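Local coordinates for protein succinate dehydrogenase subunit B (Mycolicibacterium smegmatis MC2 51, PDB 6LUM) that probably relays electrons through its three iron-sulfur clusters, from the flavoprotein subunit of succinate dehydrogenase towards the membrane-bound part of the complex, at residues T72-C77 / D128-M133; K29-N34 / T116-R121; E134-A139 / L176-T181. One frame throughout, in Å; residues are numbered along the deposited sequence.

Overall arrangement
Contacts 1 and 2 belong to the 2Fe-2S domain, with centres about 11 Å apart and segments that alternate along the chain. They touch where Leu-129 CD2 packs 3.8 Å from Glu-118 CA and where Asp-128 and Arg-32 form a long, weak ion pair. Contact 1 holds Cys-77 of the 2Fe-2S pocket. Its second segment leads directly into helix 134-140 of contact 3; the centres of contacts 1 and 3 are about 13 Å apart, and Met-133 CE meets Ala-178 CB at 4.0 Å. Contact 3 carries two cysteine ligands of the SF4 cluster, and the side chain of Thr-181 is about 8 Å from the Fe3-S4 cluster. Contacts 2 and 3, with centres about 18 Å apart, do not touch.

Contact 1. Residues T72-C77 / D128-M133. With FES (Fe2/s2 (inorganic) cluster), chain B.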
# COMPACT_ATOMS: atom_id res chain seq x y z
N THR J 72 36.94 24.93 1.05
CA THR J 72 36.30 23.85 1.78
C THR J 72 36.21 22.61 0.91
O THR J 72 36.22 22.67 -0.31
CB THR J 72 34.91 24.25 2.25
OG1 THR J 72 34.02 24.23 1.13
CG2 THR J 72 34.93 25.63 2.83
N PHE J 73 36.13 21.46 1.58
CA PHE J 73 35.95 20.17 0.95
C PHE J 73 35.70 19.17 2.06
O PHE J 73 35.97 19.45 3.23
CB PHE J 73 37.15 19.76 0.10
CG PHE J 73 38.45 19.72 0.85
CD1 PHE J 73 39.17 20.87 1.06
CD2 PHE J 73 38.95 18.54 1.31
CE1 PHE J 73 40.35 20.83 1.74
CE2 PHE J 73 40.14 18.50 1.99
CZ PHE J 73 40.83 19.65 2.20
N ARG J 74 35.17 18.02 1.69
CA ARG J 74 34.84 16.98 2.66
C ARG J 74 35.95 15.96 2.73
O ARG J 74 36.59 15.66 1.72
CB ARG J 74 33.53 16.31 2.29
CG ARG J 74 32.34 17.21 2.38
CD ARG J 74 31.09 16.48 2.03
NE ARG J 74 29.91 17.29 2.27
CZ ARG J 74 28.99 17.54 1.35
NH1 ARG J 74 29.12 17.05 0.14
NH2 ARG J 74 27.94 18.28 1.65
N ARG J 75 36.20 15.44 3.92
CA ARG J 75 37.13 14.34 4.13
C ARG J 75 36.95 13.86 5.56
O ARG J 75 36.70 14.67 6.45
CB ARG J 75 38.58 14.75 3.88
CG ARG J 75 39.32 15.33 5.06
CD ARG J 75 38.87 16.72 5.39
NE ARG J 75 39.61 17.27 6.52
CZ ARG J 75 39.24 17.16 7.78
NH1 ARG J 75 38.11 16.53 8.09
NH2 ARG J 75 39.98 17.68 8.74
N SER J 76 36.99 12.55 5.76
CA SER J 76 36.96 12.00 7.10
C SER J 76 38.15 11.11 7.41
O SER J 76 38.96 11.44 8.26
CB SER J 76 35.65 11.23 7.29
OG SER J 76 35.54 10.68 8.59
N CYS J 77 38.31 10.03 6.66
CA CYS J 77 39.03 8.85 7.13
C CYS J 77 40.50 8.91 6.80
O CYS J 77 40.90 9.46 5.77
CB CYS J 77 38.43 7.60 6.50
SG CYS J 77 38.62 7.53 4.73
N ASP J 128 33.23 25.74 -2.91
CA ASP J 128 34.28 25.10 -3.67
C ASP J 128 34.43 23.65 -3.26
O ASP J 128 34.54 23.34 -2.08
CB ASP J 128 35.58 25.86 -3.49
CG ASP J 128 35.76 26.33 -2.08
OD1 ASP J 128 35.65 27.55 -1.86
OD2 ASP J 128 36.02 25.49 -1.20
N LEU J 129 34.38 22.75 -4.24
CA LEU J 129 34.58 21.31 -4.08
C LEU J 129 33.56 20.65 -3.17
O LEU J 129 33.70 19.47 -2.87
CB LEU J 129 35.98 20.98 -3.59
CG LEU J 129 37.15 21.69 -4.24
CD1 LEU J 129 38.43 21.28 -3.58
CD2 LEU J 129 37.20 21.37 -5.69
N VAL J 130 32.53 21.36 -2.73
CA VAL J 130 31.47 20.78 -1.91
C VAL J 130 30.19 20.82 -2.73
O VAL J 130 29.82 21.86 -3.26
CB VAL J 130 31.29 21.54 -0.59
CG1 VAL J 130 30.02 21.12 0.07
CG2 VAL J 130 32.43 21.26 0.32
N VAL J 131 29.51 19.68 -2.84
CA VAL J 131 28.27 19.61 -3.60
C VAL J 131 27.15 19.18 -2.66
O VAL J 131 27.37 18.83 -1.51
CB VAL J 131 28.37 18.67 -4.80
CG1 VAL J 131 29.55 19.04 -5.66
CG2 VAL J 131 28.48 17.25 -4.35
N ASN J 132 25.94 19.21 -3.19
CA ASN J 132 24.74 18.90 -2.43
C ASN J 132 24.36 17.45 -2.73
O ASN J 132 23.80 17.15 -3.79
CB ASN J 132 23.63 19.87 -2.80
CG ASN J 132 22.43 19.76 -1.89
OD1 ASN J 132 22.55 19.40 -0.72
ND2 ASN J 132 21.26 20.08 -2.42
N MET J 133 24.67 16.56 -1.80
CA MET J 133 24.48 15.13 -1.99
C MET J 133 23.05 14.67 -1.75
O MET J 133 22.79 13.47 -1.80
CB MET J 133 25.42 14.35 -1.07
CG MET J 133 26.87 14.64 -1.30
SD MET J 133 27.51 13.82 -2.75
CE MET J 133 27.26 12.11 -2.31
FE1 FES B . 37.31 9.45 3.21
FE2 FES B . 38.92 9.86 0.70
S1 FES B . 39.04 10.67 2.73
S2 FES B . 37.37 8.44 1.27
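Arg-74 reaches across to the backbone of Val-131, where its NH1 donates a hydrogen bond to Val-131 O at 3.0 Å with an N-H...O angle of 142°. NH2 adds a weak bond to the same oxygen at 3.3 Å, so one carbonyl is gripped by both terminal nitrogens, though it sits tilted from the guanidinium plane by 20°. Val-130 places CG1 over one face of the guanidinium, towards its rim, and Met-133 CG approaches NH1 obliquely at 3.6 Å. The reach depends on a side chain extended from CG to NE.

At the start of segment 72-77, Thr-72 N faces Asp-128 OD2 and probably donates to it, though the modelled length is too short to be trusted. Val-130 CG2 packs on Phe-73 CA at 3.7 Å, and Leu-129 CB meets Phe-73 CB at 4.1 Å. Segment 72-77 follows helix 56-67 and enters the cluster-binding loop of a ferredoxin-like 2Fe-2S domain, where Cys-77 SG lies 2.8 Å from iron FE1 of the cluster.

Further out, the Phe-73 ring turns its back on segment 128-133 and packs on Leu-57, Leu-60 and Lys-64 of helix 56-67. Arg-74 NE forms a salt bridge with Glu-161 of subunit A, and Tyr-501 of the same subunit packs on Thr-72 and Val-130.

Contact 2. Residues K29-N34 / T116-R121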
# COMPACT_ATOMS: atom_id res chain seq x y z
N LYS J 29 44.99 23.80 -9.56
CA LYS J 29 44.04 24.74 -10.15
C LYS J 29 42.66 24.42 -9.60
O LYS J 29 41.94 23.60 -10.17
CB LYS J 29 44.05 24.66 -11.67
CG LYS J 29 44.98 25.65 -12.33
CD LYS J 29 44.85 25.57 -13.83
CE LYS J 29 43.45 25.94 -14.27
NZ LYS J 29 43.31 25.84 -15.74
N ILE J 30 42.29 25.05 -8.52
CA ILE J 30 41.00 24.79 -7.91
C ILE J 30 39.97 25.60 -8.67
O ILE J 30 40.29 26.63 -9.26
CB ILE J 30 41.01 25.15 -6.42
CG1 ILE J 30 42.23 24.56 -5.73
CG2 ILE J 30 39.80 24.59 -5.75
CD1 ILE J 30 42.25 23.10 -5.72
N ALA J 31 38.73 25.14 -8.68
CA ALA J 31 37.63 25.88 -9.29
C ALA J 31 36.80 26.47 -8.17
O ALA J 31 35.81 25.89 -7.72
CB ALA J 31 36.80 24.97 -10.18
N ARG J 32 37.19 27.66 -7.71
CA ARG J 32 36.55 28.27 -6.56
C ARG J 32 35.18 28.82 -6.92
O ARG J 32 34.95 29.28 -8.04
CB ARG J 32 37.42 29.38 -6.00
CG ARG J 32 38.89 29.03 -5.91
CD ARG J 32 39.17 28.10 -4.75
NE ARG J 32 38.58 28.59 -3.52
CZ ARG J 32 39.16 29.48 -2.72
NH1 ARG J 32 40.35 29.97 -3.03
NH2 ARG J 32 38.56 29.87 -1.62
N PHE J 33 34.28 28.78 -5.95
CA PHE J 33 32.94 29.32 -6.08
C PHE J 33 32.43 29.65 -4.69
O PHE J 33 32.24 28.74 -3.88
CB PHE J 33 32.01 28.33 -6.77
CG PHE J 33 30.55 28.62 -6.56
CD1 PHE J 33 29.90 29.53 -7.35
CD2 PHE J 33 29.83 27.95 -5.59
CE1 PHE J 33 28.56 29.79 -7.16
CE2 PHE J 33 28.49 28.21 -5.41
CZ PHE J 33 27.86 29.13 -6.19
N ASN J 34 32.23 30.92 -4.41
CA ASN J 34 31.74 31.37 -3.12
C ASN J 34 30.24 31.53 -3.18
O ASN J 34 29.74 32.21 -4.08
CB ASN J 34 32.40 32.69 -2.74
CG ASN J 34 32.64 32.83 -1.25
OD1 ASN J 34 32.16 32.03 -0.46
ND2 ASN J 34 33.39 33.85 -0.87
N THR J 116 44.29 19.72 -11.93
CA THR J 116 43.04 20.44 -12.09
C THR J 116 41.98 19.77 -11.24
O THR J 116 41.64 18.61 -11.49
CB THR J 116 42.63 20.46 -13.56
OG1 THR J 116 43.64 21.11 -14.33
CG2 THR J 116 41.34 21.19 -13.73
N ILE J 117 41.46 20.49 -10.26
CA ILE J 117 40.52 19.94 -9.29
C ILE J 117 39.24 20.74 -9.38
O ILE J 117 39.27 21.96 -9.54
CB ILE J 117 41.10 19.99 -7.87
CG1 ILE J 117 42.53 19.47 -7.88
CG2 ILE J 117 40.31 19.14 -6.93
CD1 ILE J 117 43.30 19.84 -6.70
N GLU J 118 38.10 20.06 -9.30
CA GLU J 118 36.81 20.73 -9.37
C GLU J 118 35.74 19.77 -8.92
O GLU J 118 35.95 18.56 -8.93
CB GLU J 118 36.55 21.24 -10.79
CG GLU J 118 36.71 20.19 -11.84
CD GLU J 118 36.68 20.76 -13.22
OE1 GLU J 118 36.42 21.97 -13.35
OE2 GLU J 118 36.97 20.02 -14.17
N PRO J 119 34.58 20.27 -8.49
CA PRO J 119 33.56 19.38 -7.94
C PRO J 119 33.06 18.38 -8.96
O PRO J 119 33.26 18.52 -10.16
CB PRO J 119 32.45 20.35 -7.52
CG PRO J 119 32.72 21.57 -8.24
CD PRO J 119 34.19 21.67 -8.35
N ILE J 120 32.39 17.34 -8.46
CA ILE J 120 31.79 16.37 -9.35
C ILE J 120 30.59 16.99 -10.05
O ILE J 120 29.97 17.94 -9.55
CB ILE J 120 31.39 15.09 -8.58
CG1 ILE J 120 30.55 15.43 -7.36
CG2 ILE J 120 32.62 14.35 -8.17
CD1 ILE J 120 30.25 14.23 -6.51
N ARG J 121 30.26 16.46 -11.22
CA ARG J 121 29.33 17.10 -12.13
C ARG J 121 27.98 16.42 -12.10
O ARG J 121 27.87 15.24 -12.45
CB ARG J 121 29.89 17.08 -13.55
CG ARG J 121 28.89 17.51 -14.57
CD ARG J 121 29.51 17.64 -15.92
NE ARG J 121 28.47 17.83 -16.91
CZ ARG J 121 28.67 17.78 -18.21
NH1 ARG J 121 29.88 17.55 -18.69
NH2 ARG J 121 27.66 17.97 -19.04
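Ile-117 meets Ile-30 side by side, the two side chains pointing the same way from neighbouring strands. Following Ile-117 outward, CB lies 4.0 Å from Ile-30 CD1. CG1, set beside its own backbone N (chi1 -47°), carries the chain on past the same methyl at 4.2 Å from Ile-30 CD1. The tip, CD1, makes the closest approach of the pair, 3.6 Å to Ile-30 CD1. The Ile-117 chain runs on nearly straight to this tip, whereas that of Ile-30 is bent at its second torsion (chi2 -64°), which turns its CD1 to lie against the neighbour. Both isoleucines also touch Leu-60, so this side of the strands packs against helix 56-67; Ile-117 reaches Leu-56 of that helix as well.

The backbones supply the frame. Ile-117 N donates to Lys-29 O at 3.1 Å, and the N-H...O angle of 169° makes the bond nearly straight. A parallel bridge pairs Lys-29 with Thr-116, CA to CA 4.8 Å.

The other side of the strands is different in character. Ala-31 CB rests 3.8 Å from Glu-118 CB, and Thr-116 and Glu-118 both touch Trp-43 of strand 42-47, with which Lys-29 makes a cation-pi contact. Arg-17 of subunit C packs on Ala-31 there, bringing a neighbouring subunit against the domain.

Strand 27-32 and strand 114-118 are thus first and last of the sheet's five strands in sequence, yet adjacent and parallel, with helix 56-67 across one face: the arrangement of the beta-grasp fold of 2Fe-2S ferredoxins.

Contact 3. Residues E134-A139 / L176-T181; sequences EPFFDA and LCACCT. With SF4 (iron/sulfur cluster), chain C.
Phe-136 lies against Ala-178, in the turn that carries the cysteines, and the interactions here are chiefly aromatic and apolar. Ala-178 CB sits over one face of the Phe-136 ring, 3.9 Å from its centroid and 20° off the normal, a CH-pi contact. The ring is delivered there by CG lying anti to the backbone N (chi1 173°). Leu-176 CD2 approaches Phe-136 CZ obliquely at 3.9 Å, while Leu-176 CD1 comes in at the edge of the Phe-137 ring, 4.2 Å from CE1. Within the helix, Phe-136 CD2 stands above the centre of the Phe-137 ring; Tyr-38 of subunit A meets that ring too.

A polar side-chain atom also takes part: Thr-181 OG1 lies in the plane of the Phe-136 ring, at its edge, 3.6 Å from CE1.

Metal coordination makes up the other side of the turn. Cys-177 SG binds iron FE2 of the SF4 cluster at 2.4 Å, and Cys-180 SG binds iron FE1 at the same length. Cys-179 N donates to Cys-177 SG at 3.6 Å, a nearly straight bond (163°). With Cys-174, the spacing is the CxxCxxC pattern of 4Fe-4S ferredoxins.

The cysteine-bearing turn is therefore packed by helix 134-140 through apolar contacts, and the N-H...S bond would be expected to stabilise negative charge on the thiolate ligand.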
# COMPACT_ATOMS: atom_id res chain seq x y z
N GLU J 134 22.13 15.58 -1.51
CA GLU J 134 20.78 15.12 -1.19
C GLU J 134 19.99 14.63 -2.40
O GLU J 134 19.16 13.74 -2.24
CB GLU J 134 20.00 16.20 -0.45
CG GLU J 134 20.45 16.31 0.99
CD GLU J 134 20.13 15.05 1.79
OE1 GLU J 134 19.08 14.42 1.52
OE2 GLU J 134 20.94 14.67 2.66
N PRO J 135 20.19 15.16 -3.62
CA PRO J 135 19.61 14.45 -4.77
C PRO J 135 20.11 13.03 -4.91
O PRO J 135 19.34 12.11 -5.20
CB PRO J 135 20.05 15.33 -5.95
CG PRO J 135 20.18 16.65 -5.40
CD PRO J 135 20.66 16.50 -3.99
N PHE J 136 21.41 12.83 -4.70
CA PHE J 136 22.00 11.50 -4.77
C PHE J 136 21.35 10.57 -3.76
O PHE J 136 20.90 9.47 -4.09
CB PHE J 136 23.50 11.60 -4.55
CG PHE J 136 24.18 10.28 -4.44
CD1 PHE J 136 24.49 9.55 -5.56
CD2 PHE J 136 24.53 9.77 -3.21
CE1 PHE J 136 25.12 8.35 -5.45
CE2 PHE J 136 25.15 8.57 -3.11
CZ PHE J 136 25.44 7.86 -4.23
N PHE J 137 21.26 11.02 -2.51
CA PHE J 137 20.69 10.14 -1.50
C PHE J 137 19.18 10.00 -1.63
O PHE J 137 18.64 8.98 -1.21
CB PHE J 137 21.07 10.65 -0.11
CG PHE J 137 22.46 10.29 0.28
CD1 PHE J 137 22.81 8.99 0.53
CD2 PHE J 137 23.43 11.26 0.40
CE1 PHE J 137 24.09 8.68 0.88
CE2 PHE J 137 24.70 10.94 0.75
CZ PHE J 137 25.03 9.65 0.99
N ASP J 138 18.49 10.96 -2.25
CA ASP J 138 17.07 10.77 -2.52
C ASP J 138 16.85 9.71 -3.57
O ASP J 138 15.92 8.91 -3.46
CB ASP J 138 16.44 12.08 -2.97
CG ASP J 138 16.30 13.08 -1.85
OD1 ASP J 138 16.67 12.74 -0.70
OD2 ASP J 138 15.83 14.20 -2.12
N ALA J 139 17.66 9.71 -4.63
CA ALA J 139 17.59 8.62 -5.60
C ALA J 139 17.95 7.29 -4.96
O ALA J 139 17.40 6.25 -5.34
CB ALA J 139 18.51 8.90 -6.78
N LEU J 176 29.01 4.50 -1.36
CA LEU J 176 28.11 5.60 -1.67
C LEU J 176 28.86 6.92 -1.79
O LEU J 176 28.58 7.89 -1.09
CB LEU J 176 27.01 5.70 -0.63
CG LEU J 176 25.94 4.62 -0.62
CD1 LEU J 176 25.23 4.64 0.69
CD2 LEU J 176 24.98 4.87 -1.74
N CYS J 177 29.81 6.96 -2.71
CA CYS J 177 30.61 8.16 -2.92
C CYS J 177 30.13 9.01 -4.09
O CYS J 177 30.48 10.19 -4.14
CB CYS J 177 32.08 7.80 -3.13
SG CYS J 177 32.45 6.83 -4.54
N ALA J 178 29.34 8.45 -5.00
CA ALA J 178 28.79 9.11 -6.18
C ALA J 178 29.82 9.35 -7.26
O ALA J 178 29.58 10.14 -8.16
CB ALA J 178 28.10 10.42 -5.83
N CYS J 179 30.97 8.70 -7.22
CA CYS J 179 31.93 8.81 -8.31
C CYS J 179 31.41 8.21 -9.60
O CYS J 179 31.97 8.48 -10.66
CB CYS J 179 33.24 8.13 -7.94
SG CYS J 179 34.38 9.08 -6.97
N CYS J 180 30.36 7.41 -9.53
CA CYS J 180 29.78 6.72 -10.67
C CYS J 180 28.61 7.49 -11.25
O CYS J 180 28.57 7.77 -12.44
CB CYS J 180 29.34 5.32 -10.26
SG CYS J 180 27.88 5.30 -9.26
N THR J 181 27.65 7.85 -10.40
CA THR J 181 26.47 8.57 -10.86
C THR J 181 26.83 9.90 -11.47
O THR J 181 26.15 10.36 -12.40
CB THR J 181 25.50 8.77 -9.70
OG1 THR J 181 25.41 7.57 -8.96
CG2 THR J 181 24.16 9.09 -10.21
FE1 SF4 C . 29.20 4.26 -7.55
FE2 SF4 C . 31.13 4.98 -5.36
FE3 SF4 C . 31.39 2.32 -6.77
FE4 SF4 C . 29.10 2.83 -4.87
S1 SF4 C . 31.23 2.95 -4.73
S2 SF4 C . 29.27 2.22 -6.91
S3 SF4 C . 29.01 4.86 -5.51
S4 SF4 C . 31.32 4.37 -7.38